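Local structure of histidine acid phosphatase (Bifidobacterium longum subsp. infantis, 6RXE) at residues A[7-12]-A[341-346]; A[13-18]-A[315-320]. The protein probably removes phosphate from inositol phosphates such as phytate and from 2,3-bisphosphoglycerate, as a histidine acid phosphatase of the MINPP1 subfamily. One frame throughout, in Å; residues are numbered along the deposited sequence.

Contact 1: A[7-12]-A[341-346]; sequences GRYYSS and DARMFA. With IHS (D-myo-inositol-hexasulphate), chain C.
Tyr9 lays its ring flat against the aliphatic part of Arg343. Arg343 CB stands over the ring centre, 3.5 Å from the Tyr9 ring centroid and 7° off its normal. This is a CH-pi contact. The two side chains run side by side and point the same way, so the overlap continues outward. Arg343 CG lies 3.6 Å from Tyr9 CE1, and Arg343 CD comes to 3.9 Å from Tyr9 OH. The arginine chain leaves the helix extended and bends at chi3 (55°). Beyond the bend, the guanidinium plane is turned 71° from the ring plane rather than stacked on it. Its NH1 forms a salt bridge with Asp340. The opposite face of the Tyr9 ring is backed by its own chain, with Gly7 C 4.2 Å above the plane. The ring is thus held between the N-terminal backbone and the helix.

Two small residues let the loop come close. Ala342 CB meets Tyr9 CD2 obliquely at 4.2 Å. Ala346 CB touches Tyr9 CB at 3.9 Å, one helical turn further on. No hydrogen bond joins the two segments. Several polar groups of the loop bind neighbouring parts. Ser11 OG pairs with Asp350 further along the same helix, and the carbonyls of Arg8 and Tyr9 accept from Tyr312 and Tyr309 of helix 301-315.

Asp341, which points away from the loop, is a zinc ligand. At the end of the loop segment, Ser12 OG lies 3.6 Å from O43 of inositol hexasulphate. The whole is an N-terminal loop packed on a helix, through an aromatic ring and small alanines, at the edge of the ligand pocket of a histidine acid phosphatase.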
loop_
_atom_site.group_PDB
_atom_site.type_symbol
_atom_site.label_atom_id
_atom_site.label_comp_id
_atom_site.label_asym_id
_atom_site.label_seq_id
_atom_site.Cartn_x
_atom_site.Cartn_y
_atom_site.Cartn_z
ATOM N N GLY A 7 -10.599 7.634 -15.905
ATOM C CA GLY A 7 -10.092 7.678 -14.545
ATOM C C GLY A 7 -9.436 9.002 -14.196
ATOM O O GLY A 7 -9.495 9.957 -14.986
ATOM N N ARG A 8 -8.858 9.050 -12.984
ATOM C CA ARG A 8 -8.066 10.166 -12.477
ATOM C C ARG A 8 -6.598 9.797 -12.325
ATOM O O ARG A 8 -5.764 10.686 -12.109
ATOM C CB ARG A 8 -8.584 10.669 -11.107
ATOM C CG ARG A 8 -9.585 11.866 -11.220
ATOM C CD ARG A 8 -8.857 13.202 -11.474
ATOM N NE ARG A 8 -8.587 13.471 -12.888
ATOM C CZ ARG A 8 -8.081 14.606 -13.355
ATOM N NH1 ARG A 8 -7.794 15.611 -12.523
ATOM N NH2 ARG A 8 -7.851 14.718 -14.657
ATOM N N TYR A 9 -6.281 8.501 -12.388
ATOM C CA TYR A 9 -4.918 7.973 -12.393
ATOM C C TYR A 9 -4.158 8.343 -11.117
ATOM O O TYR A 9 -3.110 8.989 -11.148
ATOM C CB TYR A 9 -4.163 8.432 -13.645
ATOM C CG TYR A 9 -4.964 8.357 -14.933
ATOM C CD1 TYR A 9 -5.268 7.132 -15.521
ATOM C CD2 TYR A 9 -5.387 9.515 -15.578
ATOM C CE1 TYR A 9 -5.992 7.066 -16.707
ATOM C CE2 TYR A 9 -6.109 9.457 -16.763
ATOM C CZ TYR A 9 -6.407 8.232 -17.322
ATOM O OH TYR A 9 -7.122 8.174 -18.500
ATOM N N TYR A 10 -4.699 7.894 -9.987
ATOM C CA TYR A 10 -4.061 8.090 -8.693
ATOM C C TYR A 10 -3.099 6.966 -8.322
ATOM O O TYR A 10 -2.418 7.071 -7.292
ATOM C CB TYR A 10 -5.122 8.232 -7.596
ATOM C CG TYR A 10 -5.990 9.463 -7.742
ATOM C CD1 TYR A 10 -5.465 10.642 -8.237
ATOM C CD2 TYR A 10 -7.326 9.457 -7.360
ATOM C CE1 TYR A 10 -6.244 11.770 -8.367
ATOM C CE2 TYR A 10 -8.113 10.595 -7.489
ATOM C CZ TYR A 10 -7.559 11.750 -7.993
ATOM O OH TYR A 10 -8.300 12.903 -8.134
ATOM N N SER A 11 -3.024 5.901 -9.130
ATOM C CA SER A 11 -2.108 4.791 -8.879
ATOM C C SER A 11 -2.286 4.254 -7.459
ATOM O O SER A 11 -3.410 4.213 -6.941
ATOM C CB SER A 11 -0.659 5.228 -9.124
ATOM O OG SER A 11 0.257 4.171 -8.884
ATOM N N SER A 12 -1.186 3.872 -6.805
ATOM C CA SER A 12 -1.241 3.330 -5.448
ATOM C C SER A 12 -1.622 4.367 -4.396
ATOM O O SER A 12 -1.687 4.019 -3.212
ATOM C CB SER A 12 0.102 2.691 -5.081
ATOM O OG SER A 12 1.187 3.507 -5.488
ATOM N N ASP A 341 -1.194 12.920 -19.479
ATOM C CA ASP A 341 0.145 12.839 -18.908
ATOM C C ASP A 341 0.118 12.089 -17.584
ATOM O O ASP A 341 0.963 11.218 -17.339
ATOM C CB ASP A 341 0.734 14.237 -18.728
ATOM C CG ASP A 341 1.182 14.851 -20.037
ATOM O OD1 ASP A 341 1.338 14.102 -21.023
ATOM O OD2 ASP A 341 1.385 16.081 -20.081
ATOM N N ALA A 342 -0.880 12.376 -16.743
ATOM C CA ALA A 342 -1.014 11.656 -15.484
ATOM C C ALA A 342 -1.053 10.152 -15.724
ATOM O O ALA A 342 -0.328 9.389 -15.069
ATOM C CB ALA A 342 -2.265 12.123 -14.742
ATOM N N ARG A 343 -1.858 9.712 -16.700
ATOM C CA ARG A 343 -1.935 8.286 -17.003
ATOM C C ARG A 343 -0.545 7.714 -17.233
ATOM O O ARG A 343 -0.171 6.683 -16.654
ATOM C CB ARG A 343 -2.825 8.048 -18.224
ATOM C CG ARG A 343 -3.011 6.574 -18.575
ATOM C CD ARG A 343 -3.910 6.394 -19.791
ATOM N NE ARG A 343 -3.418 7.145 -20.942
ATOM C CZ ARG A 343 -2.497 6.701 -21.792
ATOM N NH1 ARG A 343 -2.112 7.464 -22.808
ATOM N NH2 ARG A 343 -1.966 5.493 -21.635
ATOM N N MET A 344 0.261 8.416 -18.026
ATOM C CA MET A 344 1.583 7.901 -18.340
ATOM C C MET A 344 2.452 7.840 -17.093
ATOM O O MET A 344 3.129 6.833 -16.854
ATOM C CB MET A 344 2.218 8.748 -19.435
ATOM C CG MET A 344 1.448 8.646 -20.744
ATOM S SD MET A 344 2.296 9.527 -22.038
ATOM C CE MET A 344 3.736 8.483 -22.045
ATOM N N PHE A 345 2.394 8.875 -16.252
ATOM C CA PHE A 345 3.124 8.809 -14.994
ATOM C C PHE A 345 2.588 7.678 -14.129
ATOM O O PHE A 345 3.363 6.955 -13.487
ATOM C CB PHE A 345 3.041 10.148 -14.265
ATOM C CG PHE A 345 3.591 11.296 -15.059
ATOM C CD1 PHE A 345 4.743 11.141 -15.817
ATOM C CD2 PHE A 345 2.945 12.524 -15.070
ATOM C CE1 PHE A 345 5.248 12.192 -16.559
ATOM C CE2 PHE A 345 3.447 13.580 -15.813
ATOM C CZ PHE A 345 4.598 13.410 -16.559
ATOM N N ALA A 346 1.265 7.480 -14.144
ATOM C CA ALA A 346 0.689 6.361 -13.408
ATOM C C ALA A 346 1.279 5.047 -13.890
ATOM O O ALA A 346 1.547 4.144 -13.088
ATOM C CB ALA A 346 -0.834 6.353 -13.553
HETATM C C1 IHS C . 7.774 3.886 -0.171
HETATM O O1 IHS C . 8.809 4.761 -0.593
HETATM S S1 IHS C . 9.627 4.302 -1.777
HETATM C C2 IHS C . 6.464 4.423 -0.680
HETATM O O2 IHS C . 8.739 3.793 -2.856
HETATM S S2 IHS C . 6.136 6.914 -1.167
HETATM C C3 IHS C . 5.312 3.515 -0.229
HETATM O O3 IHS C . 10.501 5.410 -2.267
HETATM S S3 IHS C . 3.502 3.522 -1.944
HETATM C C4 IHS C . 5.274 3.310 1.278
HETATM O O4 IHS C . 10.665 3.262 -1.357
HETATM S S4 IHS C . 3.057 2.587 2.387
HETATM C C5 IHS C . 6.631 2.914 1.854
HETATM S S5 IHS C . 6.816 1.716 4.099
HETATM C C6 IHS C . 7.769 3.784 1.359
HETATM S S6 IHS C . 9.868 4.103 2.633
HETATM O O12 IHS C . 6.291 5.740 -0.172
HETATM O O13 IHS C . 4.086 4.062 -0.648
HETATM O O14 IHS C . 4.314 2.235 1.576
HETATM O O15 IHS C . 6.575 3.014 3.296
HETATM O O16 IHS C . 8.973 3.229 1.807
HETATM O O22 IHS C . 6.905 6.706 -2.442
HETATM O O23 IHS C . 4.275 4.050 -3.153
HETATM O O24 IHS C . 1.984 1.552 2.104
HETATM O O25 IHS C . 8.284 1.427 4.236
HETATM O O26 IHS C . 9.324 4.282 4.026
HETATM O O32 IHS C . 6.554 8.212 -0.492
HETATM O O33 IHS C . 3.460 2.010 -1.947
HETATM O O34 IHS C . 2.546 3.979 2.094
HETATM O O35 IHS C . 6.080 0.566 3.505
HETATM O O36 IHS C . 10.107 5.447 1.972
HETATM O O42 IHS C . 4.725 6.999 -1.696
HETATM O O43 IHS C . 2.018 3.888 -2.041
HETATM O O44 IHS C . 3.364 2.696 3.851
HETATM O O45 IHS C . 6.420 1.906 5.520
HETATM O O46 IHS C . 11.269 3.535 2.663
#

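Contact 2: A[13-18]-A[315-320]; sequences KQPYVA and AADMHN. With IHS (D-myo-inositol-hexasulphate), chain C.
Lys13 sets CG anti to its carbonyl carbon (chi1 -78°), bends at chi2 (75°) and then runs extended, which carries its amine away from residues 315-320 and into the ligand pocket. Asp317 also has CG anti to its carbonyl carbon, and its carboxyl group reaches the backbone of Lys13. The two side chains cross at about a right angle. Asp317 OD2 lies 2.6 Å from Lys13 O and 3.5 Å from Lys13 CB. Asp317 OD1 is hydrogen-bonded to Ser47.

Pro15 rests on the type I turn from Ala315 to Met318. Its CG sits 3.4 Å from Ala316 O and 4.2 Å from Ala316 CB. Gln14 NE2 reaches forward to the next residue and donates to Pro15 O, in the carbonyl plane and on a lone pair.

Lys13 NZ donates to O43 of inositol hexasulphate at 2.7 Å and to O23 of the same sulphate, although the latter distance is doubtfully short. A methionine here, with no amine, would probably leave that sulphate less firmly held and with less positive charge around it.

His45 and Arg48 also bind the ligand. With Ser47 they belong to the RHGxR signature of histidine phosphatases, so this contact borders the anion-binding pocket typical of the family.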
loop_
_atom_site.group_PDB
_atom_site.type_symbol
_atom_site.label_atom_id
_atom_site.label_comp_id
_atom_site.label_asym_id
_atom_site.label_seq_id
_atom_site.Cartn_x
_atom_site.Cartn_y
_atom_site.Cartn_z
ATOM N N LYS A 13 -1.866 5.624 -4.768
ATOM C CA LYS A 13 -2.412 6.596 -3.832
ATOM C C LYS A 13 -3.911 6.793 -4.027
ATOM O O LYS A 13 -4.486 7.731 -3.467
ATOM C CB LYS A 13 -1.663 7.929 -3.938
ATOM C CG LYS A 13 -0.309 7.906 -3.225
ATOM C CD LYS A 13 0.697 7.106 -4.061
ATOM C CE LYS A 13 1.989 6.831 -3.354
ATOM N NZ LYS A 13 2.679 5.679 -4.017
ATOM N N GLN A 14 -4.550 5.917 -4.789
ATOM C CA GLN A 14 -5.998 5.904 -4.926
ATOM C C GLN A 14 -6.666 5.744 -3.564
ATOM O O GLN A 14 -6.394 4.755 -2.865
ATOM C CB GLN A 14 -6.416 4.762 -5.849
ATOM C CG GLN A 14 -7.911 4.485 -5.885
ATOM C CD GLN A 14 -8.690 5.625 -6.499
ATOM O OE1 GLN A 14 -8.315 6.148 -7.545
ATOM N NE2 GLN A 14 -9.779 6.025 -5.846
ATOM N N PRO A 15 -7.533 6.671 -3.152
ATOM C CA PRO A 15 -8.301 6.464 -1.921
ATOM C C PRO A 15 -9.205 5.247 -2.046
ATOM O O PRO A 15 -9.594 4.834 -3.143
ATOM C CB PRO A 15 -9.119 7.757 -1.784
ATOM C CG PRO A 15 -8.381 8.766 -2.611
ATOM C CD PRO A 15 -7.813 7.982 -3.760
ATOM N N TYR A 16 -9.540 4.671 -0.892
ATOM C CA TYR A 16 -10.344 3.459 -0.865
ATOM C C TYR A 16 -11.734 3.714 -1.437
ATOM O O TYR A 16 -12.359 4.740 -1.156
ATOM C CB TYR A 16 -10.458 2.944 0.567
ATOM C CG TYR A 16 -11.035 1.558 0.684
ATOM C CD1 TYR A 16 -10.364 0.461 0.160
ATOM C CD2 TYR A 16 -12.242 1.337 1.336
ATOM C CE1 TYR A 16 -10.877 -0.807 0.269
ATOM C CE2 TYR A 16 -12.768 0.057 1.453
ATOM C CZ TYR A 16 -12.078 -1.008 0.917
ATOM O OH TYR A 16 -12.580 -2.283 1.027
ATOM N N VAL A 17 -12.223 2.766 -2.232
ATOM C CA VAL A 17 -13.585 2.795 -2.751
ATOM C C VAL A 17 -14.388 1.771 -1.953
ATOM O O VAL A 17 -14.279 0.564 -2.185
ATOM C CB VAL A 17 -13.629 2.500 -4.251
ATOM C CG1 VAL A 17 -15.066 2.582 -4.762
ATOM C CG2 VAL A 17 -12.720 3.457 -5.011
ATOM N N ALA A 18 -15.197 2.251 -1.014
ATOM C CA ALA A 18 -15.985 1.365 -0.170
ATOM C C ALA A 18 -17.105 0.699 -0.975
ATOM O O ALA A 18 -17.621 1.278 -1.936
ATOM C CB ALA A 18 -16.582 2.146 0.998
ATOM N N ALA A 315 -2.457 14.484 -2.994
ATOM C CA ALA A 315 -3.505 15.443 -2.652
ATOM C C ALA A 315 -4.883 14.787 -2.607
ATOM O O ALA A 315 -5.760 15.237 -1.859
ATOM C CB ALA A 315 -3.498 16.610 -3.643
ATOM N N ALA A 316 -5.091 13.720 -3.384
ATOM C CA ALA A 316 -6.358 12.997 -3.347
ATOM C C ALA A 316 -6.611 12.326 -2.002
ATOM O O ALA A 316 -7.763 11.997 -1.691
ATOM C CB ALA A 316 -6.395 11.949 -4.461
ATOM N N ASP A 317 -5.566 12.112 -1.201
ATOM C CA ASP A 317 -5.677 11.504 0.119
ATOM C C ASP A 317 -5.627 12.525 1.242
ATOM O O ASP A 317 -5.582 12.139 2.415
ATOM C CB ASP A 317 -4.561 10.480 0.327
ATOM C CG ASP A 317 -4.644 9.335 -0.639
ATOM O OD1 ASP A 317 -5.603 8.534 -0.542
ATOM O OD2 ASP A 317 -3.747 9.246 -1.502
ATOM N N MET A 318 -5.630 13.815 0.915
ATOM C CA MET A 318 -5.442 14.857 1.916
ATOM C C MET A 318 -6.578 15.872 1.888
ATOM O O MET A 318 -6.367 17.048 2.196
ATOM C CB MET A 318 -4.094 15.549 1.713
ATOM C CG MET A 318 -2.908 14.646 1.996
ATOM S SD MET A 318 -1.364 15.565 1.999
ATOM C CE MET A 318 -1.476 16.388 3.588
ATOM N N HIS A 319 -7.785 15.424 1.526
ATOM C CA HIS A 319 -8.933 16.322 1.403
ATOM C C HIS A 319 -9.153 17.127 2.675
ATOM O O HIS A 319 -9.254 18.360 2.637
ATOM C CB HIS A 319 -10.200 15.529 1.080
ATOM C CG HIS A 319 -10.215 14.918 -0.286
ATOM N ND1 HIS A 319 -9.438 15.386 -1.324
ATOM C CD2 HIS A 319 -10.943 13.894 -0.794
ATOM C CE1 HIS A 319 -9.670 14.663 -2.406
ATOM N NE2 HIS A 319 -10.578 13.749 -2.110
ATOM N N ASN A 320 -9.242 16.436 3.815
ATOM C CA ASN A 320 -9.600 17.092 5.066
ATOM C C ASN A 320 -8.492 17.991 5.586
ATOM O O ASN A 320 -8.764 18.873 6.406
ATOM C CB ASN A 320 -9.964 16.047 6.123
ATOM C CG ASN A 320 -11.107 15.146 5.680
ATOM O OD1 ASN A 320 -11.744 15.389 4.655
ATOM N ND2 ASN A 320 -11.380 14.110 6.462
HETATM C C1 IHS C . 7.774 3.886 -0.171
HETATM O O1 IHS C . 8.809 4.761 -0.593
HETATM S S1 IHS C . 9.627 4.302 -1.777
HETATM C C2 IHS C . 6.464 4.423 -0.680
HETATM O O2 IHS C . 8.739 3.793 -2.856
HETATM S S2 IHS C . 6.136 6.914 -1.167
HETATM C C3 IHS C . 5.312 3.515 -0.229
HETATM O O3 IHS C . 10.501 5.410 -2.267
HETATM S S3 IHS C . 3.502 3.522 -1.944
HETATM C C4 IHS C . 5.274 3.310 1.278
HETATM O O4 IHS C . 10.665 3.262 -1.357
HETATM S S4 IHS C . 3.057 2.587 2.387
HETATM C C5 IHS C . 6.631 2.914 1.854
HETATM S S5 IHS C . 6.816 1.716 4.099
HETATM C C6 IHS C . 7.769 3.784 1.359
HETATM S S6 IHS C . 9.868 4.103 2.633
HETATM O O12 IHS C . 6.291 5.740 -0.172
HETATM O O13 IHS C . 4.086 4.062 -0.648
HETATM O O14 IHS C . 4.314 2.235 1.576
HETATM O O15 IHS C . 6.575 3.014 3.296
HETATM O O16 IHS C . 8.973 3.229 1.807
HETATM O O22 IHS C . 6.905 6.706 -2.442
HETATM O O23 IHS C . 4.275 4.050 -3.153
HETATM O O24 IHS C . 1.984 1.552 2.104
HETATM O O25 IHS C . 8.284 1.427 4.236
HETATM O O26 IHS C . 9.324 4.282 4.026
HETATM O O32 IHS C . 6.554 8.212 -0.492
HETATM O O33 IHS C . 3.460 2.010 -1.947
HETATM O O34 IHS C . 2.546 3.979 2.094
HETATM O O35 IHS C . 6.080 0.566 3.505
HETATM O O36 IHS C . 10.107 5.447 1.972
HETATM O O42 IHS C . 4.725 6.999 -1.696
HETATM O O43 IHS C . 2.018 3.888 -2.041
HETATM O O44 IHS C . 3.364 2.696 3.851
HETATM O O45 IHS C . 6.420 1.906 5.520
HETATM O O46 IHS C . 11.269 3.535 2.663
#

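The two contacts have centres about 14 Å apart. Residues 7-12 run directly into 13-18, so one N-terminal loop supplies the first half of both. Its partners come some 300 residues later: 315-320 follows helix 301-315, and 341-346 lies on helix 339-357. Contact 2 is therefore enclosed, in chain order, by contact 1. They also meet in space, where Tyr10 CZ packs on Ala316 CB at 3.7 Å and Tyr10 CD2 on Pro15 CD at 3.9 Å. Helix 301-315 borders both. Together they lay the start of the chain across this helical part and lead Ser12 and Lys13 to the inositol hexasulphate pocket.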